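Local coordinates for protein leucine aminopeptidase 2, chloroplastic (PDB 5LHJ) that acts as a manganese-binding aminopeptidase of the M17 family in bottromycin maturation, probably removing an unsubstituted amino acid from the N terminus of its peptide substrate, at residues C41-H44 against A48-A51; L78-G83 against R94-A99; L110-A115 against R129-G134; G138-D143 against E476-G481. One frame throughout, in Å; residues are numbered along the deposited sequence. Where two conformers were deposited one is given.

Contact 1 of 4, residues C41-H44 against A48-A51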
loop_
_atom_site.group_PDB
_atom_site.type_symbol
_atom_site.label_atom_id
_atom_site.label_comp_id
_atom_site.label_asym_id
_atom_site.label_seq_id
_atom_site.Cartn_x
_atom_site.Cartn_y
_atom_site.Cartn_z
ATOM N N CYS A 41 -48.670 -13.673 16.608
ATOM C CA CYS A 41 -49.793 -13.488 15.693
ATOM C C CYS A 41 -49.294 -12.729 14.464
ATOM O O CYS A 41 -48.746 -11.633 14.614
ATOM C CB CYS A 41 -50.865 -12.658 16.410
ATOM S SG CYS A 41 -52.346 -12.238 15.464
ATOM N N GLY A 42 -49.485 -13.297 13.273
ATOM C CA GLY A 42 -49.119 -12.646 12.017
ATOM C C GLY A 42 -50.166 -11.635 11.592
ATOM O O GLY A 42 -51.352 -11.943 11.599
ATOM N N ARG A 43 -49.729 -10.431 11.228
ATOM C CA ARG A 43 -50.628 -9.351 10.843
ATOM C C ARG A 43 -50.186 -8.729 9.526
ATOM O O ARG A 43 -49.094 -8.185 9.447
ATOM C CB ARG A 43 -50.631 -8.269 11.926
ATOM C CG ARG A 43 -51.081 -8.735 13.304
ATOM C CD ARG A 43 -52.549 -9.094 13.263
ATOM N NE ARG A 43 -53.095 -9.423 14.572
ATOM C CZ ARG A 43 -54.393 -9.659 14.800
ATOM N NH1 ARG A 43 -55.299 -9.593 13.811
ATOM N NH2 ARG A 43 -54.802 -9.947 16.033
ATOM N N HIS A 44 -51.032 -8.812 8.501
ATOM C CA HIS A 44 -50.819 -8.054 7.270
ATOM C C HIS A 44 -51.280 -6.625 7.474
ATOM O O HIS A 44 -52.034 -6.332 8.399
ATOM C CB HIS A 44 -51.554 -8.684 6.077
ATOM C CG HIS A 44 -50.923 -9.949 5.578
ATOM N ND1 HIS A 44 -49.686 -9.969 4.970
ATOM C CD2 HIS A 44 -51.348 -11.236 5.608
ATOM C CE1 HIS A 44 -49.380 -11.212 4.639
ATOM N NE2 HIS A 44 -50.376 -12.000 5.008
ATOM N N ALA A 48 -56.570 -5.834 12.185
ATOM C CA ALA A 48 -56.879 -5.202 13.470
ATOM C C ALA A 48 -55.900 -5.641 14.556
ATOM O O ALA A 48 -55.616 -6.825 14.698
ATOM C CB ALA A 48 -58.305 -5.519 13.894
ATOM N N VAL A 49 -55.383 -4.669 15.302
ATOM C CA VAL A 49 -54.652 -4.924 16.544
ATOM C C VAL A 49 -55.249 -4.022 17.625
ATOM O O VAL A 49 -55.963 -3.073 17.321
ATOM C CB VAL A 49 -53.125 -4.683 16.406
ATOM C CG1 VAL A 49 -52.512 -5.692 15.442
ATOM C CG2 VAL A 49 -52.812 -3.254 15.966
ATOM N N GLY A 50 -54.962 -4.319 18.883
ATOM C CA GLY A 50 -55.515 -3.525 19.986
ATOM C C GLY A 50 -54.983 -2.102 20.066
ATOM O O GLY A 50 -54.070 -1.708 19.319
ATOM N N ALA A 51 -55.549 -1.329 20.990
ATOM C CA ALA A 51 -55.153 0.057 21.169
ATOM C C ALA A 51 -53.683 0.183 21.603
ATOM O O ALA A 51 -52.962 1.032 21.082
ATOM C CB ALA A 51 -56.074 0.759 22.164
#

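Contact 2 of 4, residues L78-G83 against R94-A99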
loop_
_atom_site.group_PDB
_atom_site.type_symbol
_atom_site.label_atom_id
_atom_site.label_comp_id
_atom_site.label_asym_id
_atom_site.label_seq_id
_atom_site.Cartn_x
_atom_site.Cartn_y
_atom_site.Cartn_z
ATOM N N LEU A 78 -47.270 -11.510 20.800
ATOM C CA LEU A 78 -46.469 -10.734 19.859
ATOM C C LEU A 78 -47.296 -10.494 18.611
ATOM O O LEU A 78 -47.724 -11.445 17.959
ATOM C CB LEU A 78 -45.192 -11.464 19.461
ATOM C CG LEU A 78 -44.266 -11.966 20.555
ATOM C CD1 LEU A 78 -43.098 -12.695 19.910
ATOM C CD2 LEU A 78 -43.792 -10.845 21.445
ATOM N N ASN A 79 -47.542 -9.227 18.289
ATOM C CA ASN A 79 -48.006 -8.877 16.958
ATOM C C ASN A 79 -46.808 -8.716 16.031
ATOM O O ASN A 79 -45.882 -7.943 16.322
ATOM C CB ASN A 79 -48.877 -7.626 16.994
ATOM C CG ASN A 79 -50.267 -7.912 17.554
ATOM O OD1 ASN A 79 -50.946 -8.858 17.124
ATOM N ND2 ASN A 79 -50.689 -7.113 18.517
ATOM N N VAL A 80 -46.840 -9.446 14.915
ATOM C CA VAL A 80 -45.684 -9.570 14.026
ATOM C C VAL A 80 -46.097 -9.170 12.619
ATOM O O VAL A 80 -47.028 -9.746 12.050
ATOM C CB VAL A 80 -45.128 -11.003 14.024
ATOM C CG1 VAL A 80 -43.855 -11.088 13.185
ATOM C CG2 VAL A 80 -44.887 -11.471 15.453
ATOM N N GLY A 81 -45.407 -8.183 12.061
ATOM C CA GLY A 81 -45.750 -7.661 10.749
ATOM C C GLY A 81 -45.443 -8.610 9.600
ATOM O O GLY A 81 -44.388 -9.237 9.568
ATOM N N LEU A 82 -46.380 -8.712 8.662
ATOM C CA LEU A 82 -46.199 -9.466 7.418
ATOM C C LEU A 82 -46.336 -8.582 6.169
ATOM O O LEU A 82 -46.334 -9.092 5.043
ATOM C CB LEU A 82 -47.211 -10.613 7.354
ATOM C CG LEU A 82 -47.087 -11.694 8.442
ATOM C CD1 LEU A 82 -48.325 -12.566 8.452
ATOM C CD2 LEU A 82 -45.847 -12.553 8.242
ATOM N N GLY A 83 -46.431 -7.266 6.361
ATOM C CA GLY A 83 -46.565 -6.335 5.242
ATOM C C GLY A 83 -47.866 -6.506 4.477
ATOM O O GLY A 83 -48.768 -7.224 4.927
ATOM N N ARG A 94 -40.602 -16.417 6.507
ATOM C CA ARG A 94 -39.362 -16.911 7.082
ATOM C C ARG A 94 -38.757 -15.836 7.988
ATOM O O ARG A 94 -38.412 -16.090 9.147
ATOM C CB ARG A 94 -38.401 -17.328 5.946
ATOM C CG ARG A 94 -37.351 -18.322 6.350
ATOM C CD ARG A 94 -36.468 -18.734 5.187
ATOM N NE ARG A 94 -37.117 -19.641 4.237
ATOM C CZ ARG A 94 -37.536 -19.330 3.004
ATOM N NH1 ARG A 94 -37.405 -18.098 2.476
ATOM N NH2 ARG A 94 -38.091 -20.281 2.273
ATOM N N ALA A 95 -38.673 -14.613 7.466
ATOM C CA ALA A 95 -38.159 -13.468 8.229
ATOM C C ALA A 95 -39.016 -13.107 9.451
ATOM O O ALA A 95 -38.474 -12.764 10.502
ATOM C CB ALA A 95 -37.997 -12.249 7.320
ATOM N N ALA A 96 -40.343 -13.153 9.313
ATOM C CA ALA A 96 -41.246 -12.879 10.442
ATOM C C ALA A 96 -41.097 -13.900 11.562
ATOM O O ALA A 96 -41.157 -13.548 12.737
ATOM C CB ALA A 96 -42.699 -12.809 9.986
ATOM N N ALA A 97 -40.896 -15.173 11.204
ATOM C CA ALA A 97 -40.694 -16.216 12.205
ATOM C C ALA A 97 -39.379 -15.996 12.957
ATOM O O ALA A 97 -39.314 -16.156 14.175
ATOM C CB ALA A 97 -40.703 -17.591 11.556
ATOM N N ALA A 98 -38.328 -15.615 12.235
ATOM C CA ALA A 98 -37.039 -15.342 12.885
ATOM C C ALA A 98 -37.139 -14.136 13.830
ATOM O O ALA A 98 -36.598 -14.170 14.941
ATOM C CB ALA A 98 -35.946 -15.127 11.853
ATOM N N ALA A 99 -37.853 -13.094 13.410
ATOM C CA ALA A 99 -38.093 -11.918 14.274
ATOM C C ALA A 99 -38.876 -12.266 15.544
ATOM O O ALA A 99 -38.607 -11.724 16.616
ATOM C CB ALA A 99 -38.822 -10.825 13.505
#

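Contact 3 of 4, residues L110-A115 against R129-G134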
loop_
_atom_site.group_PDB
_atom_site.type_symbol
_atom_site.label_atom_id
_atom_site.label_comp_id
_atom_site.label_asym_id
_atom_site.label_seq_id
_atom_site.Cartn_x
_atom_site.Cartn_y
_atom_site.Cartn_z
ATOM N N LEU A 110 -43.105 -21.031 23.146
ATOM C CA LEU A 110 -43.543 -20.092 22.114
ATOM C C LEU A 110 -44.392 -20.815 21.073
ATOM O O LEU A 110 -43.972 -21.842 20.547
ATOM C CB LEU A 110 -42.324 -19.454 21.422
ATOM C CG LEU A 110 -42.571 -18.661 20.135
ATOM C CD1 LEU A 110 -43.426 -17.434 20.407
ATOM C CD2 LEU A 110 -41.234 -18.288 19.508
ATOM N N ARG A 111 -45.584 -20.297 20.791
ATOM C CA ARG A 111 -46.419 -20.814 19.708
ATOM C C ARG A 111 -46.480 -19.759 18.611
ATOM O O ARG A 111 -46.923 -18.640 18.861
ATOM C CB ARG A 111 -47.840 -21.151 20.183
ATOM C CG ARG A 111 -48.611 -21.950 19.143
ATOM C CD ARG A 111 -50.035 -22.257 19.560
ATOM N NE ARG A 111 -50.927 -21.102 19.402
ATOM C CZ ARG A 111 -51.685 -20.558 20.357
ATOM N NH1 ARG A 111 -51.718 -21.037 21.605
ATOM N NH2 ARG A 111 -52.451 -19.514 20.057
ATOM N N LEU A 112 -46.010 -20.118 17.415
ATOM C CA LEU A 112 -46.104 -19.261 16.243
ATOM C C LEU A 112 -47.397 -19.572 15.497
ATOM O O LEU A 112 -47.567 -20.690 14.990
ATOM C CB LEU A 112 -44.910 -19.511 15.304
ATOM C CG LEU A 112 -43.542 -19.382 15.977
ATOM C CD1 LEU A 112 -42.441 -19.821 15.029
ATOM C CD2 LEU A 112 -43.326 -17.966 16.461
ATOM N N ASP A 113 -48.301 -18.595 15.443
ATOM C CA ASP A 113 -49.517 -18.699 14.633
ATOM C C ASP A 113 -49.371 -18.040 13.259
ATOM O O ASP A 113 -50.354 -17.926 12.530
ATOM C CB ASP A 113 -50.711 -18.083 15.383
ATOM C CG ASP A 113 -51.127 -18.888 16.614
ATOM O OD1 ASP A 113 -50.533 -19.946 16.911
ATOM O OD2 ASP A 113 -52.072 -18.459 17.307
ATOM N N LEU A 114 -48.152 -17.660 12.876
ATOM C CA LEU A 114 -47.927 -16.872 11.659
ATOM C C LEU A 114 -48.436 -17.538 10.383
ATOM O O LEU A 114 -48.952 -16.858 9.497
ATOM C CB LEU A 114 -46.426 -16.562 11.478
ATOM C CG LEU A 114 -45.680 -15.847 12.604
ATOM C CD1 LEU A 114 -44.215 -15.708 12.207
ATOM C CD2 LEU A 114 -46.247 -14.482 12.950
ATOM N N ALA A 115 -48.281 -18.857 10.277
ATOM C CA ALA A 115 -48.681 -19.577 9.056
ATOM C C ALA A 115 -50.204 -19.655 8.876
ATOM O O ALA A 115 -50.670 -20.036 7.797
ATOM C CB ALA A 115 -48.068 -20.973 9.022
ATOM N N ARG A 129 -43.998 -24.248 5.935
ATOM C CA ARG A 129 -42.597 -24.626 5.714
ATOM C C ARG A 129 -41.653 -23.463 6.045
ATOM O O ARG A 129 -40.645 -23.647 6.751
ATOM C CB ARG A 129 -42.400 -25.098 4.269
ATOM C CG ARG A 129 -41.049 -25.754 3.984
ATOM C CD ARG A 129 -40.910 -26.199 2.524
ATOM N NE ARG A 129 -42.002 -27.091 2.151
ATOM C CZ ARG A 129 -43.053 -26.793 1.365
ATOM N NH1 ARG A 129 -43.194 -25.607 0.758
ATOM N NH2 ARG A 129 -43.991 -27.720 1.162
ATOM N N ALA A 130 -42.007 -22.271 5.571
ATOM C CA ALA A 130 -41.195 -21.072 5.785
ATOM C C ALA A 130 -41.140 -20.638 7.254
ATOM O O ALA A 130 -40.080 -20.265 7.755
ATOM C CB ALA A 130 -41.685 -19.926 4.913
ATOM N N VAL A 131 -42.282 -20.683 7.943
ATOM C CA VAL A 131 -42.333 -20.334 9.362
ATOM C C VAL A 131 -41.487 -21.307 10.188
ATOM O O VAL A 131 -40.732 -20.884 11.063
ATOM C CB VAL A 131 -43.784 -20.263 9.877
ATOM C CG1 VAL A 131 -43.841 -20.120 11.393
ATOM C CG2 VAL A 131 -44.513 -19.084 9.223
ATOM N N ALA A 132 -41.606 -22.604 9.909
ATOM C CA ALA A 132 -40.795 -23.604 10.614
ATOM C C ALA A 132 -39.299 -23.356 10.394
ATOM O O ALA A 132 -38.507 -23.406 11.350
ATOM C CB ALA A 132 -41.167 -25.013 10.167
ATOM N N GLU A 133 -38.925 -23.078 9.146
ATOM C CA GLU A 133 -37.525 -22.775 8.822
ATOM C C GLU A 133 -37.028 -21.546 9.556
ATOM O O GLU A 133 -35.951 -21.562 10.161
ATOM C CB GLU A 133 -37.326 -22.545 7.321
ATOM C CG GLU A 133 -37.340 -23.807 6.498
ATOM C CD GLU A 133 -37.070 -23.572 5.015
ATOM O OE1 GLU A 133 -36.574 -22.471 4.637
ATOM O OE2 GLU A 133 -37.324 -24.522 4.233
ATOM N N GLY A 134 -37.809 -20.471 9.491
ATOM C CA GLY A 134 -37.395 -19.187 10.081
ATOM C C GLY A 134 -37.228 -19.272 11.587
ATOM O O GLY A 134 -36.346 -18.616 12.157
#

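Contact 4 of 4, residues G138-D143 against E476-G481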
loop_
_atom_site.group_PDB
_atom_site.type_symbol
_atom_site.label_atom_id
_atom_site.label_comp_id
_atom_site.label_asym_id
_atom_site.label_seq_id
_atom_site.Cartn_x
_atom_site.Cartn_y
_atom_site.Cartn_z
ATOM N N GLY A 138 -33.697 -18.603 13.084
ATOM C CA GLY A 138 -33.651 -17.426 13.958
ATOM C C GLY A 138 -33.230 -17.695 15.396
ATOM O O GLY A 138 -32.694 -16.792 16.066
ATOM N N LEU A 139 -33.455 -18.925 15.864
ATOM C CA LEU A 139 -33.027 -19.353 17.202
ATOM C C LEU A 139 -31.569 -19.779 17.296
ATOM O O LEU A 139 -31.030 -19.916 18.398
ATOM C CB LEU A 139 -33.874 -20.512 17.695
ATOM C CG LEU A 139 -35.224 -20.130 18.273
ATOM C CD1 LEU A 139 -36.012 -21.403 18.557
ATOM C CD2 LEU A 139 -35.054 -19.273 19.533
ATOM N N TYR A 140 -30.940 -19.997 16.151
ATOM C CA TYR A 140 -29.568 -20.468 16.099
ATOM C C TYR A 140 -28.608 -19.630 16.943
ATOM O O TYR A 140 -28.626 -18.409 16.877
ATOM C CB TYR A 140 -29.078 -20.499 14.647
ATOM C CG TYR A 140 -27.658 -20.978 14.522
ATOM C CD1 TYR A 140 -27.370 -22.331 14.567
ATOM C CD2 TYR A 140 -26.597 -20.077 14.412
ATOM C CE1 TYR A 140 -26.070 -22.785 14.488
ATOM C CE2 TYR A 140 -25.292 -20.515 14.323
ATOM C CZ TYR A 140 -25.031 -21.884 14.372
ATOM O OH TYR A 140 -23.749 -22.346 14.292
ATOM N N ARG A 141 -27.787 -20.309 17.745
ATOM C CA ARG A 141 -26.690 -19.668 18.472
ATOM C C ARG A 141 -25.500 -20.601 18.447
ATOM O O ARG A 141 -25.665 -21.826 18.381
ATOM C CB ARG A 141 -27.080 -19.336 19.928
ATOM C CG ARG A 141 -27.745 -20.488 20.672
ATOM C CD ARG A 141 -27.963 -20.266 22.176
ATOM N NE ARG A 141 -28.423 -18.917 22.552
ATOM C CZ ARG A 141 -28.955 -18.593 23.743
ATOM N NH1 ARG A 141 -29.114 -19.500 24.714
ATOM N NH2 ARG A 141 -29.332 -17.334 23.977
ATOM N N TYR A 142 -24.306 -20.026 18.474
ATOM C CA TYR A 142 -23.084 -20.810 18.510
ATOM C C TYR A 142 -22.285 -20.363 19.733
ATOM O O TYR A 142 -21.452 -19.473 19.648
ATOM C CB TYR A 142 -22.283 -20.673 17.219
ATOM C CG TYR A 142 -21.125 -21.653 17.168
ATOM C CD1 TYR A 142 -21.344 -22.997 16.872
ATOM C CD2 TYR A 142 -19.817 -21.241 17.429
ATOM C CE1 TYR A 142 -20.292 -23.904 16.837
ATOM C CE2 TYR A 142 -18.760 -22.136 17.384
ATOM C CZ TYR A 142 -19.005 -23.460 17.103
ATOM O OH TYR A 142 -17.969 -24.355 17.074
ATOM N N ASP A 143 -22.562 -21.014 20.856
ATOM C CA ASP A 143 -21.990 -20.666 22.161
ATOM C C ASP A 143 -21.048 -21.719 22.724
ATOM O O ASP A 143 -20.639 -21.608 23.884
ATOM C CB ASP A 143 -23.136 -20.413 23.161
ATOM C CG ASP A 143 -23.887 -19.133 22.878
ATOM O OD1 ASP A 143 -23.315 -18.182 22.270
ATOM O OD2 ASP A 143 -25.070 -19.067 23.282
ATOM N N GLU A 476 -33.322 -14.081 9.051
ATOM C CA GLU A 476 -33.036 -15.399 9.629
ATOM C C GLU A 476 -31.536 -15.752 9.612
ATOM O O GLU A 476 -31.178 -16.899 9.913
ATOM C CB GLU A 476 -33.862 -16.486 8.920
ATOM C CG GLU A 476 -33.413 -16.901 7.519
ATOM C CD GLU A 476 -33.846 -15.962 6.414
ATOM O OE1 GLU A 476 -34.245 -14.813 6.694
ATOM O OE2 GLU A 476 -33.777 -16.376 5.247
ATOM N N VAL A 477 -30.675 -14.779 9.268
ATOM C CA VAL A 477 -29.245 -15.031 9.077
ATOM C C VAL A 477 -28.400 -14.399 10.192
ATOM O O VAL A 477 -28.488 -13.184 10.441
ATOM C CB VAL A 477 -28.766 -14.528 7.703
ATOM C CG1 VAL A 477 -27.312 -14.952 7.455
ATOM C CG2 VAL A 477 -29.661 -15.058 6.597
ATOM N N PRO A 478 -27.568 -15.214 10.876
ATOM C CA PRO A 478 -26.736 -14.736 11.970
ATOM C C PRO A 478 -25.459 -14.107 11.460
ATOM O O PRO A 478 -25.142 -14.224 10.273
ATOM C CB PRO A 478 -26.378 -16.029 12.714
ATOM C CG PRO A 478 -26.264 -17.023 11.625
ATOM C CD PRO A 478 -27.359 -16.658 10.647
ATOM N N TYR A 479 -24.731 -13.466 12.368
ATOM C CA TYR A 479 -23.329 -13.149 12.125
ATOM C C TYR A 479 -22.592 -14.480 12.025
ATOM O O TYR A 479 -22.901 -15.408 12.772
ATOM C CB TYR A 479 -22.742 -12.323 13.276
ATOM C CG TYR A 479 -21.278 -12.003 13.070
ATOM C CD1 TYR A 479 -20.286 -12.881 13.479
ATOM C CD2 TYR A 479 -20.892 -10.836 12.426
ATOM C CE1 TYR A 479 -18.944 -12.600 13.259
ATOM C CE2 TYR A 479 -19.558 -10.543 12.201
ATOM C CZ TYR A 479 -18.590 -11.426 12.621
ATOM O OH TYR A 479 -17.263 -11.135 12.407
ATOM N N GLY A 480 -21.623 -14.559 11.127
ATOM C CA GLY A 480 -20.700 -15.704 11.035
ATOM C C GLY A 480 -21.136 -16.735 10.004
ATOM O O GLY A 480 -21.664 -16.389 8.945
ATOM N N GLY A 481 -20.892 -18.013 10.274
ATOM C CA GLY A 481 -21.270 -19.061 9.335
ATOM C C GLY A 481 -22.773 -19.063 9.084
ATOM O O GLY A 481 -23.566 -19.032 10.029
#

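Contact 1 of 4, residues C41-H44 against A48-A51
Arg43 lays its guanidinium group beneath the carbonyl of Ala48, with NH1 of Arg43 2.9 Å from O of Ala48. The oxygen sits over one face, 2.9 Å above the plane and displaced from the centre of the group, so the N-H groups do not aim at it and no hydrogen bond forms; what remains is probably attraction between a cation and a carbonyl dipole. Arginine suits the place because its aliphatic part also packs: CG of Arg43 lies 4.0 Å from CG1 of Val49, and the two side chains run antiparallel alongside each other. A bend at chi2 (-67°) turns the arginine along this branched neighbour. An alanine in place of Arg43 would be likely to leave the Ala48 carbonyl without its positive charge and take away the aliphatic chain that CG1 of Val49 packs on. Further out, Asn79 takes a weak hydrogen bond from NE of Arg43 and also touches Val49, while Phe58 packs on the arginine. This surface contact closes the short loop from strand 38-43 to helix 51-55, for which Gly50 is the N-cap residue; the strand itself runs between strands 76-81 and 109-112.

Contact 2 of 4, residues L78-G83 against R94-A99
Val80 and Leu82 converge on the single methyl group of Ala96, their touching branches lying roughly at right angles to each other as seen from that methyl. The valine CB points at the helix, and with CG1 anti to the backbone N (chi1 -175°) that branch reaches forward until CG1 of Val80 is 3.8 Å from CB of Ala96. The CG1 methyl also rests on the helix backbone, CG1 of Val80 being 3.7 Å from O of Ala96. Leu82 does not set out toward the helix; its chain leads off obliquely, yet the extended end (chi2 167°) brings the CD2 methyl to the helix, with CD2 of Leu82 3.6 Å from CB of Ala96. Between the two side chains the backbone comes close as well: O of Gly81 is 4.0 Å from CB of Ala96.

The alanine CB is thus met by two apolar branches and a peptide oxygen. A side chain no longer than a methyl suits this place, since the CA atoms of Val80 and Ala96 are only 6.6 Å apart. A beta-branched valine fills the short gap from the strand without needing a long chain, whereas leucine has the extra reach needed two residues further along the chain.

Ser100 takes part on the helix side, its OG hydrogen-bonded to O of Ala96 while it also touches Val80; Phe93 touches Leu82. Helix 90-102 thereby packs against strand 76-81, which lies between the antiparallel strand 65-69 and the parallel strand 38-43.

Contact 3 of 4, residues L110-A115 against R129-G134
In the beta-alpha unit made by strand 109-112 and helix 124-139, Val131 spreads its two methyl groups over Leu112, Leu114 and Ala115. CG1 of Val131 is directed at the strand, 3.9 Å from CD1 of Leu112, the two side chains lying side by side and pointing opposite ways. The other branch serves the turn that follows: CG2 of Val131 is 3.9 Å from CB of Leu114 and 4.0 Å from CB of Ala115. With CG1 anti to the backbone N (chi1 171°), each branch has its own partners, a task suited to valine. The chain then returns from the helix to strand 156-159, parallel to and beside 109-112, completing a beta-alpha-beta crossover in which Val131 also touches Val159. A glycine replacing Val131 would probably open a gap between helix and strand and leave CD1 of Leu112 freer to move. Ala115 is small enough to let the 3-10 turn lie close, its CA 6.4 Å from that of Val131. Asp113 points away from the helix and is gripped side-on by Arg111, NE of Arg111 2.8 Å from OD1 of Asp113 and NH2 of Arg111 3.0 Å from OD2 of Asp113, both nearly in the guanidinium plane and meeting syn lone pairs.

Contact 4 of 4, residues G138-D143 against E476-G481
The backbones come nearest near the C-terminal end of helix 124-139, the CA atoms of Gly138 and Glu476 lying 4.8 Å apart, and they have spread to 7.6 Å between the CA atoms of Tyr140 and Pro478. Having no side chain, Gly138 presents bare backbone to Glu476, yet N of Gly138 and O of Glu476 are 4.4 Å apart, too far for a hydrogen bond. That carbonyl is instead bonded by NH2 of Arg181. The Glu476 carboxylate turns back from Gly138 to pack on Arg94 of helix 90-102.

The side-chain contact is an apolar one between an aromatic CH carbon and a proline: CD2 of Tyr140 is 4.1 Å from CG of Pro478, which meets the ring at a slant, without a stack. CG anti to the backbone N (chi1 180°) extends the tyrosine toward the proline, and tyrosine suits the place because its ring packs while its hydroxyl is hydrogen-bonded to Asp182 and Asn185 on helix 164-185. These bonds probably hold the far end of the ring in place, and Arg181 touches both Tyr140 and Pro478.

Proline, compact and rigid, presents its CG without a flexible chain. Asn185 also accepts a hydrogen bond from N of Gly481, bringing strand 480-481 to the same helix. The arrangement belongs to the two-domain build of M17 aminopeptidases: the end of an N-terminal-domain helix leans on a loop of the catalytic domain.

Overall arrangement
Followed from the N terminus, the four contacts close in series; none nests in or crosses another. Contact 1 closes the short loop after strand 38-43. Contact 2 closes a longer loop from strand 76-81 to helix 90-102, and contact 3 the next, from strand 109-112 to helix 124-139. All three are built on one mixed sheet of the N-terminal domain, a domain related to the macro domains. Contacts 2 and 3 meet through a salt bridge, NE of Arg94 to OE1 of Glu133 at 2.9 Å, which joins their helices. Contact 4 spans more than 300 residues, bringing the end of helix 124-139 to the catalytic domain; Ala98 of contact 2 touches both Gly138 and Glu476 there.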